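Local coordinates for LPG0439 HIT-related domain-containing protein (Legionella pneumophila subsp. pneumophila, PDB 5L0L), which is of unknown function but carries a HIT-related domain and, in full length, a predicted transmembrane helix, so it may be a membrane-attached relative of nucleotide-binding HIT proteins, at residues Gly23-Val28 with Thr210-Lys215; Asn33-Ser38 with Ile53-Glu58; Asp45-Arg50 with His170-Asn175; Trp132-Pro137 with Arg148-Gly153. One frame throughout, in Å; residues are numbered along the deposited sequence.

Interaction 1: residues Gly23-Val28 with Thr210-Lys215; sequences GTSIAV and TIHDKK
Ser25, Ile26 and Ala27 pack against Ile211 and His212 in the buried middle of this contact. Ala27 and Ile211 form an antiparallel non-hydrogen-bonded pair, with Ala27 CB 3.4 Å from Thr210 O. His212 N gives to Ile26 O at 3.0 Å, past the classic bulge that Ile26 and Ala27 make against Val39. Because His212 holds CG anti to its own N (chi1 179°), the imidazole swings under Ser25, whose CB sits over one ring face, 4.1 Å from the centroid. The margins are looser. On one side Val28 and Thr210 still exchange backbone bonds, Thr210 N to Val28 O at 2.8 Å and Val28 N to Thr210 O at 2.9 Å, but Thr210 is exposed and a water bridges Val28 O and Thr210 OG1 weakly. Past His212 the chains separate as loop, and Lys214 NZ only comes within 3.9 Å of Gly23 O. Backbone bonding, supplemented by one CH-pi contact, thus fixes the outermost strand 207-211 to the sheet.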
loop_
_atom_site.group_PDB
_atom_site.type_symbol
_atom_site.label_atom_id
_atom_site.label_comp_id
_atom_site.label_asym_id
_atom_site.label_seq_id
_atom_site.Cartn_x
_atom_site.Cartn_y
_atom_site.Cartn_z
ATOM N N GLY A 23 -19.593 7.160 -12.717
ATOM C CA GLY A 23 -19.584 8.617 -12.598
ATOM C C GLY A 23 -18.652 9.111 -11.520
ATOM O O GLY A 23 -18.935 10.129 -10.862
ATOM N N THR A 24 -17.555 8.383 -11.282
ATOM C CA THR A 24 -16.655 8.746 -10.182
ATOM C C THR A 24 -15.207 8.994 -10.613
ATOM O O THR A 24 -14.332 9.116 -9.771
ATOM C CB THR A 24 -16.671 7.693 -9.051
ATOM O OG1 THR A 24 -16.070 6.473 -9.479
ATOM C CG2 THR A 24 -18.087 7.419 -8.598
ATOM N N SER A 25 -14.973 9.140 -11.912
ATOM C CA SER A 25 -13.605 9.302 -12.377
ATOM C C SER A 25 -13.026 10.704 -12.072
ATOM O O SER A 25 -13.653 11.740 -12.374
ATOM C CB SER A 25 -13.519 8.959 -13.875
ATOM O OG SER A 25 -12.175 9.089 -14.300
ATOM N N ILE A 26 -11.825 10.712 -11.508
ATOM C CA ILE A 26 -11.057 11.910 -11.239
ATOM C C ILE A 26 -10.105 12.201 -12.404
ATOM O O ILE A 26 -10.065 13.333 -12.892
ATOM C CB ILE A 26 -10.261 11.795 -9.929
ATOM C CG1 ILE A 26 -11.231 11.628 -8.743
ATOM C CG2 ILE A 26 -9.303 12.981 -9.732
ATOM C CD1 ILE A 26 -10.591 11.045 -7.487
ATOM N N ALA A 27 -9.328 11.205 -12.811
ATOM C CA ALA A 27 -8.258 11.438 -13.822
ATOM C C ALA A 27 -7.745 10.169 -14.435
ATOM O O ALA A 27 -7.923 9.080 -13.885
ATOM C CB ALA A 27 -7.083 12.216 -13.211
ATOM N N VAL A 28 -7.071 10.327 -15.585
ATOM C CA VAL A 28 -6.207 9.309 -16.127
ATOM C C VAL A 28 -4.771 9.842 -16.078
ATOM O O VAL A 28 -4.505 11.010 -16.400
ATOM C CB VAL A 28 -6.625 8.891 -17.557
ATOM C CG1 VAL A 28 -5.605 7.966 -18.191
ATOM C CG2 VAL A 28 -7.994 8.201 -17.535
ATOM N N THR A 210 -4.351 13.793 -16.945
ATOM C CA THR A 210 -5.504 14.367 -17.620
ATOM C C THR A 210 -6.753 14.227 -16.715
ATOM O O THR A 210 -7.267 13.114 -16.513
ATOM C CB THR A 210 -5.770 13.662 -18.968
ATOM O OG1 THR A 210 -4.589 13.732 -19.768
ATOM C CG2 THR A 210 -6.911 14.336 -19.737
ATOM N N ILE A 211 -7.257 15.356 -16.225
ATOM C CA ILE A 211 -8.460 15.386 -15.390
ATOM C C ILE A 211 -9.644 14.961 -16.246
ATOM O O ILE A 211 -9.750 15.383 -17.390
ATOM C CB ILE A 211 -8.755 16.793 -14.851
ATOM C CG1 ILE A 211 -7.622 17.309 -13.964
ATOM C CG2 ILE A 211 -10.105 16.833 -14.119
ATOM C CD1 ILE A 211 -7.335 16.526 -12.715
ATOM N N HIS A 212 -10.519 14.125 -15.709
ATOM C CA HIS A 212 -11.715 13.676 -16.412
ATOM C C HIS A 212 -12.795 14.767 -16.406
ATOM O O HIS A 212 -13.243 15.161 -15.352
ATOM C CB HIS A 212 -12.288 12.431 -15.741
ATOM C CG HIS A 212 -13.537 11.910 -16.386
ATOM N ND1 HIS A 212 -13.509 11.067 -17.472
ATOM C CD2 HIS A 212 -14.845 12.090 -16.090
ATOM C CE1 HIS A 212 -14.743 10.742 -17.817
ATOM N NE2 HIS A 212 -15.574 11.364 -17.001
ATOM N N ASP A 213 -13.208 15.251 -17.576
ATOM C CA ASP A 213 -14.352 16.175 -17.649
ATOM C C ASP A 213 -15.666 15.406 -17.467
ATOM O O ASP A 213 -15.898 14.409 -18.149
ATOM C CB ASP A 213 -14.386 16.929 -18.992
ATOM C CG ASP A 213 -13.217 17.883 -19.153
ATOM O OD1 ASP A 213 -12.545 18.199 -18.151
ATOM O OD2 ASP A 213 -12.957 18.329 -20.294
ATOM N N LYS A 214 -16.494 15.852 -16.527
ATOM C CA LYS A 214 -17.835 15.264 -16.324
ATOM C C LYS A 214 -18.672 15.289 -17.623
ATOM O O LYS A 214 -18.632 16.268 -18.382
ATOM C CB LYS A 214 -18.601 15.995 -15.214
ATOM C CG LYS A 214 -18.608 15.298 -13.869
ATOM C CD LYS A 214 -19.741 15.836 -12.996
ATOM C CE LYS A 214 -19.783 15.146 -11.630
ATOM N NZ LYS A 214 -20.171 13.723 -11.739
ATOM N N LYS A 215 -19.413 14.204 -17.860
ATOM C CA LYS A 215 -20.199 14.018 -19.091
ATOM C C LYS A 215 -21.691 13.998 -18.749
ATOM O O LYS A 215 -22.491 14.674 -19.404
ATOM C CB LYS A 215 -19.786 12.726 -19.794
HETATM O O HOH W 1 -2.938 10.754 -19.057
#

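Interaction 2: residues Asn33-Ser38 with Ile53-Glu58; sequences NKYHYS and IRYLNE
Tyr37 and Tyr55 make the closest aromatic contact of this hairpin: Tyr55 holds CG anti to the backbone N (chi1 173°), which places its CD1 over one face of the Tyr37 ring, 3.5 Å from Tyr37 CE2. The rings meet obliquely, planes 39° apart. On the same sheet face Tyr55 OH lies at the edge of the Tyr35 ring, 3.7 Å from Tyr35 CD1. On the other face, His36 CD2 lies 3.5 Å from Asn57 OD1, and Leu56 CD2 touches Ser38 OG at 4.0 Å. At the open end the aliphatic arm of Lys34 lies across Glu58, Lys34 CE to Glu58 CG 3.4 Å, while the charges stay beyond salt-bridge range.

Four backbone bonds set these positions. Ser38 and Arg54 exchange a pair, His36 N gives to Asn57 O at 2.9 Å, and Leu56 N gives to His36 O at 2.8 Å. Since both Leu56 and Asn57 face His36, a classic beta bulge shifts the register by one. Farther out, Thr30 holds His36 ND1 and Ser16 O holds Arg54 NH2. Tyr37 and Tyr55 therefore pack by their rings, while their hydroxyls bond Glu75 of helix 73-92, at its backbone O and carboxylate respectively.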
loop_
_atom_site.group_PDB
_atom_site.type_symbol
_atom_site.label_atom_id
_atom_site.label_comp_id
_atom_site.label_asym_id
_atom_site.label_seq_id
_atom_site.Cartn_x
_atom_site.Cartn_y
_atom_site.Cartn_z
ATOM N N ASN A 33 5.272 7.766 -20.560
ATOM C CA ASN A 33 4.603 7.751 -21.857
ATOM C C ASN A 33 4.086 6.398 -22.377
ATOM O O ASN A 33 3.963 6.191 -23.585
ATOM C CB ASN A 33 5.515 8.438 -22.905
ATOM C CG ASN A 33 4.733 9.302 -23.867
ATOM O OD1 ASN A 33 3.800 10.025 -23.469
ATOM N ND2 ASN A 33 5.104 9.253 -25.150
ATOM N N LYS A 34 3.737 5.500 -21.472
ATOM C CA LYS A 34 3.456 4.129 -21.830
ATOM C C LYS A 34 2.379 3.445 -20.976
ATOM O O LYS A 34 1.509 2.763 -21.516
ATOM C CB LYS A 34 4.755 3.329 -21.750
ATOM C CG LYS A 34 4.652 1.948 -22.365
ATOM C CD LYS A 34 5.981 1.197 -22.382
ATOM C CE LYS A 34 5.732 -0.302 -22.524
ATOM N NZ LYS A 34 6.994 -1.089 -22.528
ATOM N N TYR A 35 2.474 3.573 -19.655
ATOM C CA TYR A 35 1.560 2.842 -18.758
ATOM C C TYR A 35 0.439 3.771 -18.313
ATOM O O TYR A 35 0.712 4.863 -17.795
ATOM C CB TYR A 35 2.321 2.268 -17.574
ATOM C CG TYR A 35 3.425 1.317 -17.998
ATOM C CD1 TYR A 35 3.150 -0.012 -18.334
ATOM C CD2 TYR A 35 4.745 1.764 -18.107
ATOM C CE1 TYR A 35 4.167 -0.882 -18.745
ATOM C CE2 TYR A 35 5.771 0.901 -18.512
ATOM C CZ TYR A 35 5.476 -0.412 -18.835
ATOM O OH TYR A 35 6.502 -1.243 -19.243
ATOM N N HIS A 36 -0.799 3.354 -18.552
ATOM C CA HIS A 36 -1.980 4.207 -18.309
ATOM C C HIS A 36 -2.733 3.715 -17.067
ATOM O O HIS A 36 -3.020 2.512 -16.956
ATOM C CB HIS A 36 -2.941 4.137 -19.489
ATOM C CG HIS A 36 -2.306 4.451 -20.804
ATOM N ND1 HIS A 36 -1.821 5.703 -21.112
ATOM C CD2 HIS A 36 -2.055 3.669 -21.885
ATOM C CE1 HIS A 36 -1.292 5.678 -22.330
ATOM N NE2 HIS A 36 -1.424 4.459 -22.818
ATOM N N TYR A 37 -3.088 4.643 -16.188
ATOM C CA TYR A 37 -3.775 4.349 -14.910
ATOM C C TYR A 37 -4.984 5.262 -14.720
ATOM O O TYR A 37 -4.940 6.424 -15.135
ATOM C CB TYR A 37 -2.807 4.548 -13.731
ATOM C CG TYR A 37 -1.583 3.668 -13.816
ATOM C CD1 TYR A 37 -0.477 4.067 -14.553
ATOM C CD2 TYR A 37 -1.551 2.421 -13.199
ATOM C CE1 TYR A 37 0.652 3.268 -14.661
ATOM C CE2 TYR A 37 -0.426 1.604 -13.310
ATOM C CZ TYR A 37 0.660 2.025 -14.066
ATOM O OH TYR A 37 1.762 1.216 -14.183
ATOM N N SER A 38 -6.070 4.743 -14.147
ATOM C CA SER A 38 -7.229 5.535 -13.763
ATOM C C SER A 38 -7.246 5.775 -12.261
ATOM O O SER A 38 -6.790 4.933 -11.494
ATOM C CB SER A 38 -8.544 4.867 -14.164
ATOM O OG SER A 38 -8.745 3.666 -13.488
ATOM N N ILE A 53 -6.958 3.320 -7.541
ATOM C CA ILE A 53 -5.984 3.607 -8.563
ATOM C C ILE A 53 -5.799 2.286 -9.277
ATOM O O ILE A 53 -5.458 1.276 -8.626
ATOM C CB ILE A 53 -4.647 4.061 -7.957
ATOM C CG1 ILE A 53 -4.874 5.301 -7.090
ATOM C CG2 ILE A 53 -3.614 4.296 -9.079
ATOM C CD1 ILE A 53 -3.619 5.834 -6.425
ATOM N N ARG A 54 -6.070 2.287 -10.589
ATOM C CA ARG A 54 -6.140 1.069 -11.365
ATOM C C ARG A 54 -5.324 1.154 -12.654
ATOM O O ARG A 54 -5.345 2.164 -13.358
ATOM C CB ARG A 54 -7.607 0.719 -11.656
ATOM C CG ARG A 54 -7.830 -0.432 -12.635
ATOM C CD ARG A 54 -7.946 0.085 -14.037
ATOM N NE ARG A 54 -8.313 -0.954 -15.018
ATOM C CZ ARG A 54 -9.559 -1.244 -15.418
ATOM N NH1 ARG A 54 -10.633 -0.609 -14.942
ATOM N NH2 ARG A 54 -9.723 -2.188 -16.323
ATOM N N TYR A 55 -4.606 0.077 -12.945
ATOM C CA TYR A 55 -3.824 -0.003 -14.174
ATOM C C TYR A 55 -4.773 -0.394 -15.294
ATOM O O TYR A 55 -5.399 -1.454 -15.227
ATOM C CB TYR A 55 -2.753 -1.083 -14.002
ATOM C CG TYR A 55 -1.958 -1.404 -15.241
ATOM C CD1 TYR A 55 -1.400 -0.399 -16.018
ATOM C CD2 TYR A 55 -1.712 -2.737 -15.596
ATOM C CE1 TYR A 55 -0.650 -0.715 -17.167
ATOM C CE2 TYR A 55 -0.952 -3.054 -16.725
ATOM C CZ TYR A 55 -0.448 -2.033 -17.512
ATOM O OH TYR A 55 0.332 -2.349 -18.641
ATOM N N LEU A 56 -4.870 0.457 -16.305
ATOM C CA LEU A 56 -5.733 0.221 -17.455
ATOM C C LEU A 56 -5.050 -0.671 -18.495
ATOM O O LEU A 56 -5.548 -1.734 -18.825
ATOM C CB LEU A 56 -6.132 1.561 -18.102
ATOM C CG LEU A 56 -6.936 2.526 -17.244
ATOM C CD1 LEU A 56 -6.906 3.958 -17.808
ATOM C CD2 LEU A 56 -8.359 2.019 -17.127
ATOM N N ASN A 57 -3.923 -0.206 -18.998
ATOM C CA ASN A 57 -3.232 -0.865 -20.107
ATOM C C ASN A 57 -1.912 -0.190 -20.418
ATOM O O ASN A 57 -1.610 0.895 -19.918
ATOM C CB ASN A 57 -4.118 -0.831 -21.373
ATOM C CG ASN A 57 -4.289 0.566 -21.924
ATOM O OD1 ASN A 57 -4.746 1.474 -21.237
ATOM N ND2 ASN A 57 -3.937 0.747 -23.179
ATOM N N GLU A 58 -1.159 -0.825 -21.316
ATOM C CA GLU A 58 0.116 -0.321 -21.795
ATOM C C GLU A 58 -0.046 -0.021 -23.296
ATOM O O GLU A 58 -0.685 -0.797 -24.005
ATOM C CB GLU A 58 1.191 -1.386 -21.538
ATOM C CG GLU A 58 2.501 -1.176 -22.251
ATOM C CD GLU A 58 2.493 -1.677 -23.692
ATOM O OE1 GLU A 58 1.986 -2.809 -23.925
ATOM O OE2 GLU A 58 2.990 -0.936 -24.577
#

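Interaction 3: residues Asp45-Arg50 with His170-Asn175; sequences DCRGYR and HAIKWN
Asp45 turns its carboxylate toward Ile172 by holding CG anti to the backbone N (chi1 -170°), and Cys46, with SG between its N and carbonyl carbon (chi1 66°), brings that sulfur to 3.6 Å from Ile172 CG2. The course of the backbone rests Cys46 CB over the centre of the Trp174 six-membered ring, 3.3 Å from the centroid, with SG farther above the same ring. The backbones join through Cys46 N to Ile172 O, 2.9 Å. Asp45 OD1 accepts from Ile172 N at 3.1 Å, from above the carboxylate plane, and also from Arg47 N, closing an Asx turn. Arg47 grips the same carboxylate side-on, NE to the syn lone pair of OD1 and NH2 to OD2 at 2.9 Å. Arg50 NH1 takes the anti lone pair of Asp45 OD2 at 2.8 Å. Five donors on one carboxylate probably keep it ionised and hold it rigidly. His170 O lies over one face of the Arg47 guanidinium, and the Ile172 and Arg47 side chains cross at about a right angle, CD1 of Ile172 against CG of Arg47.

Asp157 O also accepts from Arg47 NH2, and Asn42 O from Trp174 NE1. The indole packs on Leu179 and Cys182 of helix 176-194, which Asn175 caps, so the loop between strands 35-41 and 51-58 is fastened to the approach to that helix, with Arg50 extending to His130 and Trp132 of strand 128-134.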
loop_
_atom_site.group_PDB
_atom_site.type_symbol
_atom_site.label_atom_id
_atom_site.label_comp_id
_atom_site.label_asym_id
_atom_site.label_seq_id
_atom_site.Cartn_x
_atom_site.Cartn_y
_atom_site.Cartn_z
ATOM N N ASP A 45 -18.161 2.926 -1.593
ATOM C CA ASP A 45 -17.777 3.248 -0.242
ATOM C C ASP A 45 -17.147 4.642 -0.212
ATOM O O ASP A 45 -16.052 4.838 -0.727
ATOM C CB ASP A 45 -16.783 2.198 0.278
ATOM C CG ASP A 45 -16.518 2.328 1.776
ATOM O OD1 ASP A 45 -17.242 3.071 2.493
ATOM O OD2 ASP A 45 -15.573 1.653 2.243
ATOM N N CYS A 46 -17.853 5.585 0.423
ATOM C CA CYS A 46 -17.396 6.965 0.547
ATOM C C CYS A 46 -16.536 7.217 1.749
ATOM O O CYS A 46 -15.937 8.294 1.855
ATOM C CB CYS A 46 -18.590 7.938 0.587
ATOM S SG CYS A 46 -19.671 7.819 2.018
ATOM N N ARG A 47 -16.431 6.242 2.663
ATOM C CA ARG A 47 -15.641 6.458 3.879
ATOM C C ARG A 47 -14.180 6.793 3.545
ATOM O O ARG A 47 -13.562 6.157 2.669
ATOM C CB ARG A 47 -15.652 5.243 4.787
ATOM C CG ARG A 47 -17.052 4.856 5.277
ATOM C CD ARG A 47 -17.023 3.593 6.100
ATOM N NE ARG A 47 -16.452 2.504 5.309
ATOM C CZ ARG A 47 -15.674 1.529 5.773
ATOM N NH1 ARG A 47 -15.388 1.416 7.062
ATOM N NH2 ARG A 47 -15.207 0.638 4.934
ATOM N N GLY A 48 -13.640 7.775 4.256
ATOM C CA GLY A 48 -12.269 8.213 4.074
ATOM C C GLY A 48 -11.966 8.826 2.699
ATOM O O GLY A 48 -10.799 8.954 2.335
ATOM N N TYR A 49 -13.004 9.210 1.967
ATOM C CA TYR A 49 -12.886 9.631 0.572
ATOM C C TYR A 49 -12.069 8.613 -0.240
ATOM O O TYR A 49 -11.168 8.988 -0.976
ATOM C CB TYR A 49 -12.266 11.050 0.472
ATOM C CG TYR A 49 -12.834 12.139 1.367
ATOM C CD1 TYR A 49 -14.177 12.150 1.774
ATOM C CD2 TYR A 49 -12.031 13.170 1.801
ATOM C CE1 TYR A 49 -14.668 13.159 2.586
ATOM C CE2 TYR A 49 -12.523 14.216 2.569
ATOM C CZ TYR A 49 -13.831 14.210 2.972
ATOM O OH TYR A 49 -14.303 15.196 3.770
ATOM N N ARG A 50 -12.368 7.313 -0.072
ATOM C CA ARG A 50 -11.606 6.261 -0.746
ATOM C C ARG A 50 -11.506 6.494 -2.248
ATOM O O ARG A 50 -12.540 6.789 -2.901
ATOM C CB ARG A 50 -12.266 4.905 -0.545
ATOM C CG ARG A 50 -11.948 4.194 0.728
ATOM C CD ARG A 50 -12.808 2.929 0.840
ATOM N NE ARG A 50 -12.333 1.870 -0.034
ATOM C CZ ARG A 50 -12.680 0.576 0.080
ATOM N NH1 ARG A 50 -13.594 0.178 0.963
ATOM N NH2 ARG A 50 -12.116 -0.319 -0.728
ATOM N N HIS A 170 -18.976 -1.288 7.840
ATOM C CA HIS A 170 -19.521 -1.597 6.530
ATOM C C HIS A 170 -19.325 -0.414 5.581
ATOM O O HIS A 170 -19.160 0.727 6.012
ATOM C CB HIS A 170 -21.014 -1.949 6.619
ATOM C CG HIS A 170 -21.843 -0.833 7.141
ATOM N ND1 HIS A 170 -22.298 0.184 6.335
ATOM C CD2 HIS A 170 -22.220 -0.511 8.396
ATOM C CE1 HIS A 170 -22.957 1.066 7.064
ATOM N NE2 HIS A 170 -22.938 0.653 8.319
ATOM N N ALA A 171 -19.373 -0.711 4.298
ATOM C CA ALA A 171 -19.251 0.329 3.285
ATOM C C ALA A 171 -20.444 1.270 3.388
ATOM O O ALA A 171 -21.556 0.832 3.715
ATOM C CB ALA A 171 -19.198 -0.294 1.910
ATOM N N ILE A 172 -20.217 2.544 3.086
ATOM C CA ILE A 172 -21.272 3.551 3.041
ATOM C C ILE A 172 -21.417 4.072 1.610
ATOM O O ILE A 172 -20.476 4.664 1.061
ATOM C CB ILE A 172 -21.009 4.718 4.012
ATOM C CG1 ILE A 172 -20.989 4.137 5.439
ATOM C CG2 ILE A 172 -22.088 5.802 3.860
ATOM C CD1 ILE A 172 -20.665 5.124 6.502
ATOM N N LYS A 173 -22.615 3.887 1.041
ATOM C CA LYS A 173 -22.885 4.312 -0.326
ATOM C C LYS A 173 -22.856 5.830 -0.415
ATOM O O LYS A 173 -23.134 6.525 0.564
ATOM C CB LYS A 173 -24.267 3.824 -0.809
ATOM C CG LYS A 173 -24.365 2.320 -0.891
ATOM C CD LYS A 173 -24.178 1.747 -2.302
ATOM C CE LYS A 173 -24.648 0.295 -2.378
ATOM N NZ LYS A 173 -23.546 -0.578 -2.905
ATOM N N TRP A 174 -22.479 6.336 -1.574
ATOM C CA TRP A 174 -22.396 7.789 -1.793
ATOM C C TRP A 174 -23.772 8.454 -1.876
ATOM O O TRP A 174 -24.632 8.019 -2.640
ATOM C CB TRP A 174 -21.645 8.102 -3.113
ATOM C CG TRP A 174 -20.212 8.162 -2.995
ATOM C CD1 TRP A 174 -19.316 7.240 -3.442
ATOM C CD2 TRP A 174 -19.444 9.214 -2.408
ATOM N NE1 TRP A 174 -18.035 7.630 -3.131
ATOM C CE2 TRP A 174 -18.083 8.847 -2.511
ATOM C CE3 TRP A 174 -19.772 10.426 -1.780
ATOM C CZ2 TRP A 174 -17.048 9.663 -2.028
ATOM C CZ3 TRP A 174 -18.760 11.211 -1.305
ATOM C CH2 TRP A 174 -17.412 10.842 -1.430
ATOM N N ASN A 175 -23.971 9.524 -1.124
ATOM C CA ASN A 175 -24.997 10.519 -1.450
ATOM C C ASN A 175 -24.530 11.214 -2.762
ATOM O O ASN A 175 -23.331 11.556 -2.888
ATOM C CB ASN A 175 -25.081 11.528 -0.294
ATOM C CG ASN A 175 -25.900 12.763 -0.624
ATOM O OD1 ASN A 175 -25.399 13.734 -1.228
ATOM N ND2 ASN A 175 -27.174 12.740 -0.225
HETATM O O HOH W 2 -15.076 7.160 -2.091
#

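Interaction 4: residues Trp132-Pro137 with Arg148-Gly153; sequences WGRGDP and RGPEPG
Pro150 O is held by Arg134 NH1 at 3.0 Å and probably by a water at 2.8 Å. The guanidinium approaches well above the carbonyl plane, 66° out of it. The same water accepts from Arg134 NE in the guanidinium plane and from Gly135 N, so it ties the arginine to the backbone N of Gly135 and probably to the facing loop. Arg134 bends at chi2 and chi3 (-63° and -62°), which folds the chain back and sets NH1 among the carbonyls of the loop; Glu151 O lies 3.0 Å from that NH1, and Leu154 O accepts from it too. Such a cluster of carbonyls would help to stabilise the positive charge.

The second half of the contact is built on prolines. Arg148 N gives to Pro137 O at 2.9 Å. The Pro137 ring leans on the loop with CG 3.3 Å from Gly149 O, and it crosses the Glu151 chain at about a right angle. Pro152 CD lies 3.1 Å from Gly135 O. A second water probably links Gly133 O with Arg148 O.

The second subunit lies alongside: its Lys2 pairs with Asp136, and its Phe109 packs on Glu151. Within the chain the loop is folded back on the end of strand 128-134, where Gln98 of strand 96-101 accepts from Arg134 NH2 and Glu178 of helix 176-194 forms a salt bridge with Arg148.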
loop_
_atom_site.group_PDB
_atom_site.type_symbol
_atom_site.label_atom_id
_atom_site.label_comp_id
_atom_site.label_asym_id
_atom_site.label_seq_id
_atom_site.Cartn_x
_atom_site.Cartn_y
_atom_site.Cartn_z
ATOM N N TRP A 132 -7.038 6.155 0.993
ATOM C CA TRP A 132 -8.061 6.900 1.732
ATOM C C TRP A 132 -7.384 7.760 2.773
ATOM O O TRP A 132 -6.143 7.680 2.958
ATOM C CB TRP A 132 -9.077 5.930 2.384
ATOM C CG TRP A 132 -8.423 5.006 3.358
ATOM C CD1 TRP A 132 -8.351 5.160 4.712
ATOM C CD2 TRP A 132 -7.721 3.784 3.058
ATOM N NE1 TRP A 132 -7.620 4.132 5.271
ATOM C CE2 TRP A 132 -7.235 3.271 4.285
ATOM C CE3 TRP A 132 -7.450 3.074 1.877
ATOM C CZ2 TRP A 132 -6.512 2.078 4.374
ATOM C CZ3 TRP A 132 -6.686 1.924 1.961
ATOM C CH2 TRP A 132 -6.219 1.437 3.191
ATOM N N GLY A 133 -8.171 8.608 3.408
ATOM C CA GLY A 133 -7.660 9.541 4.437
ATOM C C GLY A 133 -8.209 9.202 5.817
ATOM O O GLY A 133 -9.345 8.676 5.945
ATOM N N ARG A 134 -7.411 9.515 6.841
ATOM C CA ARG A 134 -7.790 9.408 8.235
ATOM C C ARG A 134 -7.754 10.774 8.929
ATOM O O ARG A 134 -6.914 11.640 8.647
ATOM C CB ARG A 134 -6.893 8.400 8.997
ATOM C CG ARG A 134 -6.782 7.021 8.344
ATOM C CD ARG A 134 -8.136 6.292 8.282
ATOM N NE ARG A 134 -8.685 6.025 9.606
ATOM C CZ ARG A 134 -8.297 5.011 10.393
ATOM N NH1 ARG A 134 -8.844 4.892 11.577
ATOM N NH2 ARG A 134 -7.380 4.110 10.006
ATOM N N GLY A 135 -8.625 10.904 9.901
ATOM C CA GLY A 135 -8.773 12.124 10.663
ATOM C C GLY A 135 -10.053 12.093 11.472
ATOM O O GLY A 135 -10.525 11.008 11.808
ATOM N N ASP A 136 -10.595 13.263 11.826
ATOM C CA ASP A 136 -11.844 13.301 12.561
ATOM C C ASP A 136 -12.969 12.808 11.646
ATOM O O ASP A 136 -13.294 13.482 10.672
ATOM C CB ASP A 136 -12.121 14.735 13.043
ATOM C CG ASP A 136 -13.439 14.873 13.782
ATOM O OD1 ASP A 136 -14.247 13.934 13.874
ATOM O OD2 ASP A 136 -13.662 15.999 14.283
ATOM N N PRO A 137 -13.576 11.659 11.953
ATOM C CA PRO A 137 -14.633 11.160 11.074
ATOM C C PRO A 137 -15.819 12.072 10.881
ATOM O O PRO A 137 -16.463 11.991 9.841
ATOM C CB PRO A 137 -15.092 9.877 11.765
ATOM C CG PRO A 137 -13.891 9.436 12.558
ATOM C CD PRO A 137 -13.338 10.726 13.074
ATOM N N ARG A 148 -15.918 10.374 7.542
ATOM C CA ARG A 148 -16.362 9.046 7.936
ATOM C C ARG A 148 -15.178 8.093 8.114
ATOM O O ARG A 148 -14.012 8.507 8.048
ATOM C CB ARG A 148 -17.410 8.487 6.949
ATOM C CG ARG A 148 -18.616 9.410 6.786
ATOM C CD ARG A 148 -19.343 8.986 5.528
ATOM N NE ARG A 148 -20.580 9.692 5.368
ATOM C CZ ARG A 148 -20.849 10.643 4.473
ATOM N NH1 ARG A 148 -19.973 11.087 3.583
ATOM N NH2 ARG A 148 -22.053 11.183 4.521
ATOM N N GLY A 149 -15.454 6.822 8.381
ATOM C CA GLY A 149 -14.404 5.869 8.714
ATOM C C GLY A 149 -14.169 5.871 10.223
ATOM O O GLY A 149 -14.734 6.696 10.952
ATOM N N PRO A 150 -13.405 4.892 10.727
ATOM C CA PRO A 150 -13.150 4.803 12.157
ATOM C C PRO A 150 -12.201 5.882 12.642
ATOM O O PRO A 150 -11.388 6.423 11.866
ATOM C CB PRO A 150 -12.587 3.376 12.343
ATOM C CG PRO A 150 -12.186 2.922 11.007
ATOM C CD PRO A 150 -12.847 3.767 9.972
ATOM N N GLU A 151 -12.266 6.179 13.936
ATOM C CA GLU A 151 -11.327 7.146 14.512
ATOM C C GLU A 151 -9.861 6.714 14.339
ATOM O O GLU A 151 -9.593 5.529 14.392
ATOM C CB GLU A 151 -11.593 7.330 16.008
ATOM C CG GLU A 151 -12.821 8.151 16.257
ATOM C CD GLU A 151 -13.212 8.192 17.721
ATOM O OE1 GLU A 151 -12.484 7.662 18.568
ATOM O OE2 GLU A 151 -14.262 8.791 17.976
ATOM N N PRO A 152 -8.930 7.664 14.130
ATOM C CA PRO A 152 -7.487 7.372 14.056
ATOM C C PRO A 152 -7.011 6.513 15.199
ATOM O O PRO A 152 -7.485 6.666 16.336
ATOM C CB PRO A 152 -6.847 8.762 14.064
ATOM C CG PRO A 152 -7.861 9.612 13.398
ATOM C CD PRO A 152 -9.175 9.093 13.894
ATOM N N GLY A 153 -6.159 5.559 14.860
ATOM C CA GLY A 153 -5.731 4.497 15.775
ATOM C C GLY A 153 -6.359 3.158 15.485
ATOM O O GLY A 153 -5.731 2.113 15.724
HETATM O O HOH W 3 -11.393 7.704 7.661
HETATM O O HOH W 4 -10.315 8.332 10.102
#

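In the fold
Interactions 1, 2 and 4 all reach the antiparallel six-stranded sheet, and interaction 3 lies in loops beside it. Interaction 1 joins the outermost strand 207-211 to strand 25-31; interaction 2, centred about 14 Å away, lies in the neighbouring hairpin and touches it through Val28. Interactions 3 and 4 form a second cluster, centres about 12 Å apart, in touch through Gly48 and Gly133, and across the centre of the chain from interaction 2. Along the chain, interaction 4 is nested inside interaction 3, and interactions 2 and 3 alternate. Interaction 1 thus brings the C-terminal strand back to the sheet, closing a loop that holds the other three, while interaction 4 carries the fold to the subunit interface.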